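Local coordinates for protein HIT family hydrolase (Legionella pneumophila subsp. pneumophila, PDB 6D6J) that binds zinc and, as a member of the histidine triad family, probably acts as a hydrolase, perhaps on nucleotide-type substrates, at residues 11-14 / 15-18; 72-75 / 76-79. All coordinates share one frame; numbering follows the deposited sequence.

Contact 1 of 2, residues 11-14 / 15-18; sequences CLFC and KIAQ. With ZN (zinc ion), chain G.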
ATOM      1  N   CYS B  11       4.990  13.804 -17.813  1.00 16.96           N
ATOM      2  CA  CYS B  11       4.514  12.745 -16.924  1.00 12.16           C
ATOM      3  C   CYS B  11       3.185  12.190 -17.437  1.00  9.70           C
ATOM      4  O   CYS B  11       2.217  12.935 -17.601  1.00  9.60           O
ATOM      5  CB  CYS B  11       4.344  13.307 -15.516  1.00  9.21           C
ATOM      6  SG  CYS B  11       3.526  12.144 -14.390  1.00  7.96           S
ATOM      7  N   LEU B  12       3.128  10.872 -17.661  1.00  9.00           N
ATOM      8  CA  LEU B  12       1.919  10.250 -18.200  1.00  8.89           C
ATOM      9  C   LEU B  12       0.719  10.465 -17.285  1.00  7.99           C
ATOM     10  O   LEU B  12      -0.400  10.715 -17.757  1.00  8.83           O
ATOM     11  CB  LEU B  12       2.166   8.752 -18.369  1.00 10.80           C
ATOM     12  CG  LEU B  12       1.010   7.929 -18.930  1.00 13.52           C
ATOM     13  CD1 LEU B  12       0.783   8.329 -20.364  1.00 15.48           C
ATOM     14  CD2 LEU B  12       1.317   6.442 -18.860  1.00 14.57           C
ATOM     15  N   PHE B  13       0.922  10.360 -15.970  1.00  7.48           N
ATOM     16  CA  PHE B  13      -0.214  10.467 -15.066  1.00  7.62           C
ATOM     17  C   PHE B  13      -0.679  11.902 -14.897  1.00  7.40           C
ATOM     18  O   PHE B  13      -1.883  12.126 -14.719  1.00  7.68           O
ATOM     19  CB  PHE B  13       0.100   9.800 -13.728  1.00  7.58           C
ATOM     20  CG  PHE B  13       0.150   8.282 -13.797  1.00  7.29           C
ATOM     21  CD1 PHE B  13      -0.135   7.598 -14.975  1.00  8.13           C
ATOM     22  CD2 PHE B  13       0.508   7.548 -12.686  1.00  8.03           C
ATOM     23  CE1 PHE B  13      -0.091   6.202 -15.025  1.00  8.67           C
ATOM     24  CE2 PHE B  13       0.565   6.145 -12.736  1.00  8.96           C
ATOM     25  CZ  PHE B  13       0.267   5.475 -13.905  1.00  9.50           C
ATOM     26  N   CYS B  14       0.235  12.884 -14.983  1.00  7.19           N
ATOM     27  CA  CYS B  14      -0.217  14.268 -15.045  1.00  7.89           C
ATOM     28  C   CYS B  14      -1.045  14.501 -16.297  1.00  7.44           C
ATOM     29  O   CYS B  14      -2.076  15.183 -16.253  1.00  8.73           O
ATOM     30  CB  CYS B  14       0.978  15.221 -14.997  1.00  8.20           C
ATOM     31  SG  CYS B  14       1.686  15.458 -13.328  1.00  7.73           S
ATOM     32  N   LYS B  15      -0.625  13.927 -17.426  1.00  7.51           N
ATOM     33  CA  LYS B  15      -1.409  14.078 -18.648  1.00  8.24           C
ATOM     34  C   LYS B  15      -2.801  13.484 -18.502  1.00  8.15           C
ATOM     35  O   LYS B  15      -3.788  14.088 -18.955  1.00  9.06           O
ATOM     36  CB  LYS B  15      -0.673  13.471 -19.836  1.00 10.30           C
ATOM     37  CG  LYS B  15       0.556  14.271 -20.255  1.00 13.41           C
ATOM     38  CD  LYS B  15       1.272  13.583 -21.409  1.00 17.18           C
ATOM     39  CE  LYS B  15       2.592  14.255 -21.758  1.00 20.85           C
ATOM     40  NZ  LYS B  15       3.367  13.457 -22.754  1.00 23.28           N
ATOM     41  N   ILE B  16      -2.908  12.306 -17.874  1.00  8.33           N
ATOM     42  CA  ILE B  16      -4.218  11.720 -17.617  1.00  8.44           C
ATOM     43  C   ILE B  16      -5.031  12.626 -16.705  1.00  8.63           C
ATOM     44  O   ILE B  16      -6.213  12.883 -16.955  1.00  9.91           O
ATOM     45  CB  ILE B  16      -4.064  10.301 -17.039  1.00  8.71           C
ATOM     46  CG1 ILE B  16      -3.529   9.357 -18.133  1.00  9.02           C
ATOM     47  CG2 ILE B  16      -5.397   9.789 -16.477  1.00  9.54           C
ATOM     48  CD1 ILE B  16      -3.180   7.943 -17.660  1.00  9.67           C
ATOM     49  N   ALA B  17      -4.404  13.133 -15.633  1.00  8.84           N
ATOM     50  CA  ALA B  17      -5.115  13.992 -14.694  1.00 10.57           C
ATOM     51  C   ALA B  17      -5.524  15.309 -15.326  1.00 12.21           C
ATOM     52  O   ALA B  17      -6.433  15.970 -14.821  1.00 15.38           O
ATOM     53  CB  ALA B  17      -4.242  14.260 -13.462  1.00 11.34           C
ATOM     54  N   GLN B  18      -4.869  15.704 -16.415  1.00 11.40           N
ATOM     55  CA  GLN B  18      -5.161  16.942 -17.122  1.00 12.99           C
ATOM     56  C   GLN B  18      -6.056  16.728 -18.339  1.00 13.50           C
ATOM     57  O   GLN B  18      -6.271  17.665 -19.115  1.00 14.87           O
ATOM     58  CB  GLN B  18      -3.850  17.645 -17.492  1.00 15.01           C
ATOM     59  CG  GLN B  18      -3.085  18.113 -16.249  1.00 16.69           C
ATOM     60  CD  GLN B  18      -1.618  18.438 -16.496  1.00 18.14           C
ATOM     61  OE1 GLN B  18      -1.213  18.728 -17.616  1.00 20.09           O
ATOM     62  NE2 GLN B  18      -0.818  18.390 -15.436  1.00 17.70           N
TER
HETATM   63 ZN    ZN G 200       2.814  13.557 -12.728  0.93  7.24          ZN
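The ring of F13 is met obliquely by I16, whose CD1 methyl lies 4.1 Å from ring atom CD1; the two side chains run alongside each other and point the same way. Beyond this turn of helix the ring forms edge-to-face pairs with F35 and with H107, the predicted nucleophile, so a large, flat residue suits this place beside the probable active site. I16 also reaches back over the preceding turn, its CD1 standing 4.4 Å from CG of L12. At the start of the helix, C11 is the N-cap: its SG accepts from the backbone N of C14 at 3.4 Å, in a nearly straight bond of 164°. That sulfur and C14 SG each bind zinc at 2.3 Å, the two cysteines of a CxxC site that H53 and H105 complete. C11 holds SG anti to its own N (chi1 171°) whereas C14 turns SG beside its N (chi1 -78°), and the two thiolates converge on the metal. K15 N donates to C11 O (3.0 Å), the first of the helical bonds; the last, from Q18 N to C14 O, is weak. Helix 12-17 packs F13 onto L47 and I49 of strand 44-50, while L12 touches I21 in a loop.

Contact 2 of 2, residues 72-75 / 76-79; sequences LIRA and KKLA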
ATOM      1  N   LEU B  72      -5.100   6.002   0.147  1.00  5.32           N
ATOM      2  CA  LEU B  72      -5.388   4.674   0.677  1.00  5.64           C
ATOM      3  C   LEU B  72      -6.850   4.550   1.100  1.00  5.70           C
ATOM      4  O   LEU B  72      -7.520   3.561   0.769  1.00  5.96           O
ATOM      5  CB  LEU B  72      -4.437   4.398   1.839  1.00  6.61           C
ATOM      6  CG  LEU B  72      -4.672   3.137   2.650  1.00  7.89           C
ATOM      7  CD1 LEU B  72      -4.643   1.903   1.780  1.00  8.76           C
ATOM      8  CD2 LEU B  72      -3.615   3.025   3.741  1.00  8.40           C
ATOM      9  N   ILE B  73      -7.377   5.564   1.790  1.00  5.87           N
ATOM     10  CA  ILE B  73      -8.781   5.541   2.180  1.00  6.64           C
ATOM     11  C   ILE B  73      -9.678   5.518   0.949  1.00  6.09           C
ATOM     12  O   ILE B  73     -10.652   4.759   0.893  1.00  6.48           O
ATOM     13  CB  ILE B  73      -9.089   6.723   3.113  1.00  6.67           C
ATOM     14  CG1 ILE B  73      -8.352   6.553   4.448  1.00  7.22           C
ATOM     15  CG2 ILE B  73     -10.601   6.844   3.357  1.00  8.33           C
ATOM     16  CD1 ILE B  73      -8.244   7.839   5.255  1.00  7.70           C
ATOM     17  N   ARG B  74      -9.363   6.328  -0.064  1.00  5.99           N
ATOM     18  CA  ARG B  74     -10.170   6.299  -1.276  1.00  5.98           C
ATOM     19  C   ARG B  74     -10.102   4.931  -1.944  1.00  5.33           C
ATOM     20  O   ARG B  74     -11.123   4.430  -2.438  1.00  6.13           O
ATOM     21  CB  ARG B  74      -9.758   7.411  -2.235  1.00  6.45           C
ATOM     22  CG  ARG B  74     -10.534   7.393  -3.574  1.00  6.80           C
ATOM     23  CD  ARG B  74     -12.056   7.344  -3.364  1.00  7.66           C
ATOM     24  NE  ARG B  74     -12.520   8.411  -2.477  1.00  7.44           N
ATOM     25  CZ  ARG B  74     -13.773   8.561  -2.062  1.00  7.59           C
ATOM     26  NH1 ARG B  74     -14.702   7.671  -2.409  1.00  8.00           N
ATOM     27  NH2 ARG B  74     -14.085   9.574  -1.259  1.00  8.89           N
ATOM     28  N   ALA B  75      -8.924   4.291  -1.946  1.00  5.48           N
ATOM     29  CA  ALA B  75      -8.842   2.955  -2.537  1.00  6.11           C
ATOM     30  C   ALA B  75      -9.776   1.960  -1.854  1.00  5.52           C
ATOM     31  O   ALA B  75     -10.412   1.144  -2.533  1.00  6.20           O
ATOM     32  CB  ALA B  75      -7.414   2.435  -2.508  1.00  6.50           C
ATOM     33  N   LYS B  76      -9.896   2.016  -0.520  1.00  5.84           N
ATOM     34  CA  LYS B  76     -10.791   1.080   0.162  1.00  6.19           C
ATOM     35  C   LYS B  76     -12.257   1.393  -0.108  1.00  6.13           C
ATOM     36  O   LYS B  76     -13.084   0.478  -0.172  1.00  7.22           O
ATOM     37  CB  LYS B  76     -10.465   0.911   1.659  1.00  8.18           C
ATOM     38  CG  LYS B  76     -10.723   2.047   2.636  1.00  9.27           C
ATOM     39  CD  LYS B  76     -12.208   2.188   3.107  1.00  8.33           C
ATOM     40  CE  LYS B  76     -12.863   0.950   3.733  1.00  7.24           C
ATOM     41  NZ  LYS B  76     -14.048   1.361   4.577  1.00  6.12           N
ATOM     42  N   LYS B  77     -12.601   2.674  -0.284  1.00  5.61           N
ATOM     43  CA  LYS B  77     -13.979   3.008  -0.650  1.00  5.99           C
ATOM     44  C   LYS B  77     -14.268   2.539  -2.068  1.00  5.96           C
ATOM     45  O   LYS B  77     -15.331   1.966  -2.343  1.00  7.32           O
ATOM     46  CB  LYS B  77     -14.203   4.515  -0.510  1.00  6.36           C
ATOM     47  CG  LYS B  77     -14.115   5.019   0.922  1.00  6.52           C
ATOM     48  CD  LYS B  77     -14.317   6.532   1.014  1.00  6.92           C
ATOM     49  CE  LYS B  77     -14.351   6.979   2.462  1.00  7.63           C
ATOM     50  NZ  LYS B  77     -14.532   8.444   2.560  1.00  9.79           N
ATOM     51  N   LEU B  78     -13.308   2.751  -2.969  1.00  6.07           N
ATOM     52  CA  LEU B  78     -13.459   2.359  -4.358  1.00  7.02           C
ATOM     53  C   LEU B  78     -13.565   0.848  -4.502  1.00  7.08           C
ATOM     54  O   LEU B  78     -14.329   0.351  -5.336  1.00  7.82           O
ATOM     55  CB  LEU B  78     -12.252   2.901  -5.115  1.00  8.04           C
ATOM     56  CG  LEU B  78     -12.213   2.649  -6.610  1.00  8.84           C
ATOM     57  CD1 LEU B  78     -13.420   3.309  -7.318  1.00  9.20           C
ATOM     58  CD2 LEU B  78     -10.918   3.192  -7.158  1.00  9.84           C
ATOM     59  N   ALA B  79     -12.798   0.096  -3.702  1.00  6.32           N
ATOM     60  CA  ALA B  79     -12.892  -1.365  -3.751  1.00  6.24           C
ATOM     61  C   ALA B  79     -14.306  -1.843  -3.427  1.00  6.27           C
ATOM     62  O   ALA B  79     -14.790  -2.825  -4.016  1.00  6.68           O
ATOM     63  CB  ALA B  79     -11.882  -1.994  -2.793  1.00  6.95           C
TER
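Four successive i to i+4 bonds join L72-A75 to K76-A79 in regular helix: K76 N donates to L72 O, K77 N to I73 O, L78 N to R74 O at 2.8 Å and A79 N to A75 O. On this scaffold the side chains of R74 and K77 cross at about a right angle. CD of K77 sits over one face of the R74 guanidinium, 3.5 Å above its plane and offset toward the rim. R74 curls back to this place by bends at chi2 (52°) and chi3 (53°). The helix, 62-81, lies against the five-stranded antiparallel sheet of the HIT fold; small A75 and A79 let it approach closely, A75 touching I48, L91 and L108, while branched L78 fills in against V26, L46 and L110. Extended K77 also runs beside I73, its CE 3.9 Å from I73 CG2, and the apolar stem carries NZ to a salt bridge with D62 of the second subunit. That acid probably eases the proximity of K77 NZ to R74 NH2, 4.0 Å away. K76 sends its ammonium to the carbonyls of N58 and V60 of the second subunit, which satisfy it by hydrogen bonds.

How the contacts relate
Both contacts lie within a single helical stretch, but of different helices, 12-17 and 62-81, on opposite sides of the chain's centre; their centres are 21 Å apart and their nearest atoms about 13 Å. Contact 1 lies at the surface and is organised round a metal: two thiolates at a helix start bind zinc, with one buried aromatic reaching inward. Contact 2 is buried between sheet and partner subunit, so its chemistry divides by face, with alanines and leucines on the sheet and lysines at the dimer interface. Strand 44-50 is common ground, touched by F13 from contact 1 and by A75 and L78 from contact 2.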